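Long-range contact in agmatine ureohydrolase (Thermoplasma volcanium GSS1, PDB 3PZL), which probably hydrolyses agmatine to putrescine and urea, as a member of the arginase family that binds two manganese ions per subunit: residues V38-Y50 against D89-V103. Numbering follows the deposited sequence.
Sequences VVFGIPFDNTSSY and DMEESEDVEYVIDTV
Phe44 pushes its ring in against the start of helix 96-112, the tight part of the contact. With CG anti to the backbone N (chi1 172°), the CZ edge of the ring points at Val96, crossing it at about a right angle, CZ 3.5 Å from Val96 CG2. Val99 CG2 comes in obliquely, and Ser93 O lies in the ring plane at the edge, 3.2 Å from CD1; one face carries Asn46 N. Beside it Ile42 and Val99 run alongside in opposite senses, CG2 to CG1 3.7 Å, while Met119 and Ile126 close the apolar layer. An alanine at Phe44 would probably leave Val96 and Val99 without their aromatic partner and open a gap between loop and helix start.

The strand ends are joined more sparingly: parallel neighbours Gly41 and Asp89 pair, and Met90 N gives a bent bond to Gly41 O (3.2 Å, 136°). Asp89 OD1 lies 3.4 Å from Gly41 CA, where a side chain would clash, and forms a salt bridge with Arg62. Towards solvent the fit loosens, and Glu92 OE2 stays 3.9 Å from Pro43 O.

Asn46 ND2 donates nearly straight (162°) to an in-plane lone pair of Glu94 O, while Asn46 OD1 accepts from Arg52 NH1. The side chain of Thr47 lies about 9 Å from a bound manganese ion. An apolar wedge with polar ties at both ends probably helps set the chain's path out of the parallel beta sheet.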
loop_
_atom_site.group_PDB
_atom_site.type_symbol
_atom_site.label_atom_id
_atom_site.label_comp_id
_atom_site.label_asym_id
_atom_site.label_seq_id
_atom_site.Cartn_x
_atom_site.Cartn_y
_atom_site.Cartn_z
ATOM N N VAL B 38 -11.562 20.800 -25.382
ATOM C CA VAL B 38 -12.596 20.440 -24.469
ATOM C C VAL B 38 -12.287 19.067 -23.885
ATOM O O VAL B 38 -12.339 18.034 -24.570
ATOM C CB VAL B 38 -13.943 20.458 -25.179
ATOM C CG1 VAL B 38 -15.050 20.156 -24.205
ATOM C CG2 VAL B 38 -14.156 21.804 -25.801
ATOM N N VAL B 39 -11.946 19.091 -22.604
ATOM C CA VAL B 39 -11.523 17.918 -21.857
ATOM C C VAL B 39 -12.724 17.388 -21.114
ATOM O O VAL B 39 -13.450 18.156 -20.472
ATOM C CB VAL B 39 -10.437 18.294 -20.832
ATOM C CG1 VAL B 39 -10.277 17.212 -19.791
ATOM C CG2 VAL B 39 -9.134 18.589 -21.537
ATOM N N PHE B 40 -12.935 16.078 -21.210
ATOM C CA PHE B 40 -14.050 15.442 -20.544
ATOM C C PHE B 40 -13.748 13.999 -20.170
ATOM O O PHE B 40 -13.018 13.302 -20.861
ATOM C CB PHE B 40 -15.342 15.546 -21.383
ATOM C CG PHE B 40 -15.258 14.886 -22.730
ATOM C CD1 PHE B 40 -14.848 15.599 -23.843
ATOM C CD2 PHE B 40 -15.595 13.545 -22.878
ATOM C CE1 PHE B 40 -14.763 14.977 -25.082
ATOM C CE2 PHE B 40 -15.523 12.935 -24.105
ATOM C CZ PHE B 40 -15.110 13.646 -25.207
ATOM N N GLY B 41 -14.327 13.574 -19.056
ATOM C CA GLY B 41 -14.116 12.247 -18.558
ATOM C C GLY B 41 -15.273 11.324 -18.812
ATOM O O GLY B 41 -16.434 11.732 -18.805
ATOM N N ILE B 42 -14.941 10.056 -19.020
ATOM C CA ILE B 42 -15.924 9.004 -19.174
ATOM C C ILE B 42 -15.498 7.840 -18.273
ATOM O O ILE B 42 -14.596 7.096 -18.604
ATOM C CB ILE B 42 -16.037 8.645 -20.677
ATOM C CG1 ILE B 42 -16.842 9.750 -21.368
ATOM C CG2 ILE B 42 -16.665 7.261 -20.914
ATOM C CD1 ILE B 42 -16.660 9.803 -22.814
ATOM N N PRO B 43 -16.124 7.706 -17.101
ATOM C CA PRO B 43 -15.703 6.726 -16.118
ATOM C C PRO B 43 -16.316 5.356 -16.352
ATOM O O PRO B 43 -17.199 4.928 -15.602
ATOM C CB PRO B 43 -16.205 7.319 -14.795
ATOM C CG PRO B 43 -17.156 8.403 -15.164
ATOM C CD PRO B 43 -17.279 8.482 -16.633
ATOM N N PHE B 44 -15.865 4.666 -17.385
ATOM C CA PHE B 44 -16.473 3.387 -17.732
ATOM C C PHE B 44 -15.445 2.273 -17.784
ATOM O O PHE B 44 -14.339 2.441 -18.277
ATOM C CB PHE B 44 -17.258 3.458 -19.037
ATOM C CG PHE B 44 -17.737 2.127 -19.503
ATOM C CD1 PHE B 44 -18.930 1.616 -19.027
ATOM C CD2 PHE B 44 -16.990 1.375 -20.411
ATOM C CE1 PHE B 44 -19.382 0.390 -19.451
ATOM C CE2 PHE B 44 -17.435 0.152 -20.832
ATOM C CZ PHE B 44 -18.632 -0.340 -20.352
ATOM N N ASP B 45 -15.856 1.100 -17.331
ATOM C CA ASP B 45 -14.900 0.117 -16.861
ATOM C C ASP B 45 -15.396 -1.289 -17.064
ATOM O O ASP B 45 -14.632 -2.243 -16.900
ATOM C CB ASP B 45 -14.766 0.320 -15.352
ATOM C CG ASP B 45 -13.435 -0.023 -14.871
ATOM O OD1 ASP B 45 -12.719 -0.678 -15.681
ATOM O OD2 ASP B 45 -13.099 0.347 -13.705
ATOM N N ASN B 46 -16.684 -1.409 -17.377
ATOM C CA ASN B 46 -17.407 -2.649 -17.187
ATOM C C ASN B 46 -17.189 -3.652 -18.310
ATOM O O ASN B 46 -18.120 -4.323 -18.779
ATOM C CB ASN B 46 -18.901 -2.371 -16.970
ATOM C CG ASN B 46 -19.543 -3.398 -16.088
ATOM O OD1 ASN B 46 -18.957 -3.808 -15.078
ATOM N ND2 ASN B 46 -20.736 -3.845 -16.472
ATOM N N THR B 47 -15.948 -3.757 -18.739
ATOM C CA THR B 47 -15.571 -4.812 -19.656
ATOM C C THR B 47 -14.146 -5.281 -19.309
ATOM O O THR B 47 -13.620 -6.211 -19.936
ATOM C CB THR B 47 -15.730 -4.343 -21.155
ATOM O OG1 THR B 47 -16.419 -5.335 -21.916
ATOM C CG2 THR B 47 -14.420 -4.058 -21.811
ATOM N N SER B 48 -13.550 -4.637 -18.303
ATOM C CA SER B 48 -12.138 -4.829 -17.973
ATOM C C SER B 48 -11.949 -5.982 -17.013
ATOM O O SER B 48 -12.543 -6.009 -15.945
ATOM C CB SER B 48 -11.535 -3.555 -17.352
ATOM O OG SER B 48 -11.382 -2.529 -18.317
ATOM N N SER B 49 -11.101 -6.924 -17.380
ATOM C CA SER B 49 -11.032 -8.146 -16.609
ATOM C C SER B 49 -9.943 -8.156 -15.557
ATOM O O SER B 49 -10.220 -8.443 -14.385
ATOM C CB SER B 49 -10.847 -9.350 -17.509
ATOM O OG SER B 49 -10.704 -10.486 -16.675
ATOM N N TYR B 50 -8.706 -7.868 -15.981
ATOM C CA TYR B 50 -7.564 -8.080 -15.117
ATOM C C TYR B 50 -7.472 -7.095 -13.914
ATOM O O TYR B 50 -7.750 -7.472 -12.781
ATOM C CB TYR B 50 -6.276 -8.159 -15.918
ATOM C CG TYR B 50 -5.130 -8.577 -15.036
ATOM C CD1 TYR B 50 -5.165 -9.789 -14.386
ATOM C CD2 TYR B 50 -4.023 -7.759 -14.836
ATOM C CE1 TYR B 50 -4.155 -10.188 -13.566
ATOM C CE2 TYR B 50 -2.996 -8.162 -14.034
ATOM C CZ TYR B 50 -3.088 -9.385 -13.376
ATOM O OH TYR B 50 -2.089 -9.858 -12.544
ATOM N N ASP B 89 -17.374 14.842 -15.693
ATOM C CA ASP B 89 -17.533 13.414 -15.946
ATOM C C ASP B 89 -18.961 13.050 -16.286
ATOM O O ASP B 89 -19.900 13.754 -15.909
ATOM C CB ASP B 89 -17.123 12.616 -14.711
ATOM C CG ASP B 89 -15.600 12.383 -14.616
ATOM O OD1 ASP B 89 -14.791 13.044 -15.331
ATOM O OD2 ASP B 89 -15.215 11.519 -13.804
HETATM N N MSE B 90 -19.114 11.947 -17.002
HETATM C CA MSE B 90 -20.412 11.464 -17.413
HETATM C C MSE B 90 -20.845 10.514 -16.325
HETATM O O MSE B 90 -19.997 9.964 -15.647
HETATM C CB MSE B 90 -20.267 10.753 -18.757
HETATM C CG MSE B 90 -21.424 9.891 -19.187
HETATM SE SE MSE B 90 -20.906 8.720 -20.692
HETATM C CE MSE B 90 -22.499 7.550 -20.739
ATOM N N GLU B 91 -22.157 10.323 -16.148
ATOM C CA GLU B 91 -22.702 9.298 -15.226
ATOM C C GLU B 91 -22.034 7.960 -15.484
ATOM O O GLU B 91 -21.603 7.654 -16.602
ATOM C CB GLU B 91 -24.219 9.079 -15.410
ATOM C CG GLU B 91 -25.151 10.240 -15.041
ATOM C CD GLU B 91 -26.405 10.263 -15.962
ATOM O OE1 GLU B 91 -26.822 9.159 -16.403
ATOM O OE2 GLU B 91 -26.968 11.367 -16.252
ATOM N N GLU B 92 -21.955 7.156 -14.444
ATOM C CA GLU B 92 -21.476 5.831 -14.612
ATOM C C GLU B 92 -22.612 4.985 -15.187
ATOM O O GLU B 92 -23.794 5.240 -14.922
ATOM C CB GLU B 92 -21.021 5.305 -13.268
ATOM C CG GLU B 92 -19.768 6.001 -12.726
ATOM C CD GLU B 92 -19.075 5.156 -11.644
ATOM O OE1 GLU B 92 -19.778 4.635 -10.726
ATOM O OE2 GLU B 92 -17.823 5.004 -11.710
ATOM N N SER B 93 -22.247 3.987 -15.987
ATOM C CA SER B 93 -23.212 3.094 -16.610
ATOM C C SER B 93 -22.579 1.716 -16.781
ATOM O O SER B 93 -21.358 1.609 -16.963
ATOM C CB SER B 93 -23.644 3.676 -17.958
ATOM O OG SER B 93 -24.515 2.795 -18.658
ATOM N N GLU B 94 -23.386 0.661 -16.714
ATOM C CA GLU B 94 -22.840 -0.683 -16.895
ATOM C C GLU B 94 -22.910 -1.148 -18.339
ATOM O O GLU B 94 -22.362 -2.200 -18.692
ATOM C CB GLU B 94 -23.528 -1.669 -15.969
ATOM C CG GLU B 94 -23.135 -1.437 -14.488
ATOM C CD GLU B 94 -23.494 -2.587 -13.528
ATOM O OE1 GLU B 94 -24.313 -3.466 -13.903
ATOM O OE2 GLU B 94 -22.986 -2.583 -12.368
ATOM N N ASP B 95 -23.561 -0.339 -19.170
ATOM C CA ASP B 95 -23.840 -0.695 -20.548
ATOM C C ASP B 95 -22.862 -0.072 -21.581
ATOM O O ASP B 95 -22.851 1.154 -21.792
ATOM C CB ASP B 95 -25.294 -0.328 -20.882
ATOM C CG ASP B 95 -25.654 -0.646 -22.323
ATOM O OD1 ASP B 95 -25.050 -1.591 -22.920
ATOM O OD2 ASP B 95 -26.538 0.059 -22.851
ATOM N N VAL B 96 -22.073 -0.935 -22.231
ATOM C CA VAL B 96 -21.055 -0.503 -23.200
ATOM C C VAL B 96 -21.683 0.253 -24.381
ATOM O O VAL B 96 -21.253 1.364 -24.702
ATOM C CB VAL B 96 -20.151 -1.689 -23.708
ATOM C CG1 VAL B 96 -18.830 -1.179 -24.248
ATOM C CG2 VAL B 96 -19.873 -2.658 -22.595
ATOM N N GLU B 97 -22.697 -0.339 -25.012
ATOM C CA GLU B 97 -23.363 0.300 -26.149
ATOM C C GLU B 97 -23.831 1.684 -25.766
ATOM O O GLU B 97 -23.600 2.622 -26.503
ATOM C CB GLU B 97 -24.544 -0.514 -26.670
ATOM C CG GLU B 97 -24.184 -1.733 -27.532
ATOM C CD GLU B 97 -24.970 -3.012 -27.090
ATOM O OE1 GLU B 97 -26.080 -2.894 -26.484
ATOM O OE2 GLU B 97 -24.466 -4.148 -27.332
ATOM N N TYR B 98 -24.472 1.822 -24.612
ATOM C CA TYR B 98 -24.932 3.139 -24.159
ATOM C C TYR B 98 -23.838 4.213 -24.031
ATOM O O TYR B 98 -24.083 5.389 -24.356
ATOM C CB TYR B 98 -25.717 3.035 -22.852
ATOM C CG TYR B 98 -26.197 4.373 -22.329
ATOM C CD1 TYR B 98 -27.187 5.102 -23.001
ATOM C CD2 TYR B 98 -25.648 4.912 -21.161
ATOM C CE1 TYR B 98 -27.618 6.342 -22.521
ATOM C CE2 TYR B 98 -26.077 6.140 -20.665
ATOM C CZ TYR B 98 -27.061 6.851 -21.348
ATOM O OH TYR B 98 -27.466 8.071 -20.839
ATOM N N VAL B 99 -22.654 3.829 -23.551
ATOM C CA VAL B 99 -21.542 4.775 -23.428
ATOM C C VAL B 99 -20.970 5.139 -24.809
ATOM O O VAL B 99 -20.905 6.315 -25.176
ATOM C CB VAL B 99 -20.442 4.252 -22.486
ATOM C CG1 VAL B 99 -19.185 5.079 -22.624
ATOM C CG2 VAL B 99 -20.894 4.297 -21.046
ATOM N N ILE B 100 -20.601 4.129 -25.585
ATOM C CA ILE B 100 -20.130 4.336 -26.948
ATOM C C ILE B 100 -21.049 5.235 -27.773
ATOM O O ILE B 100 -20.562 6.067 -28.543
ATOM C CB ILE B 100 -19.947 3.019 -27.692
ATOM C CG1 ILE B 100 -18.887 2.182 -27.014
ATOM C CG2 ILE B 100 -19.511 3.259 -29.122
ATOM C CD1 ILE B 100 -18.720 0.850 -27.673
ATOM N N ASP B 101 -22.365 5.061 -27.638
ATOM C CA ASP B 101 -23.335 5.920 -28.331
ATOM C C ASP B 101 -23.271 7.301 -27.751
ATOM O O ASP B 101 -23.462 8.264 -28.463
ATOM C CB ASP B 101 -24.768 5.413 -28.187
ATOM C CG ASP B 101 -24.996 4.120 -28.911
ATOM O OD1 ASP B 101 -24.089 3.677 -29.640
ATOM O OD2 ASP B 101 -26.087 3.537 -28.737
ATOM N N THR B 102 -22.997 7.410 -26.459
ATOM C CA THR B 102 -22.959 8.722 -25.828
ATOM C C THR B 102 -21.720 9.467 -26.290
ATOM O O THR B 102 -21.792 10.654 -26.621
ATOM C CB THR B 102 -22.980 8.641 -24.289
ATOM O OG1 THR B 102 -24.173 7.966 -23.843
ATOM C CG2 THR B 102 -22.919 10.037 -23.698
ATOM N N VAL B 103 -20.589 8.765 -26.311
ATOM C CA VAL B 103 -19.337 9.349 -26.771
ATOM C C VAL B 103 -19.490 9.910 -28.184
ATOM O O VAL B 103 -19.125 11.080 -28.415
ATOM C CB VAL B 103 -18.150 8.347 -26.670
ATOM C CG1 VAL B 103 -16.963 8.788 -27.496
ATOM C CG2 VAL B 103 -17.723 8.209 -25.220
#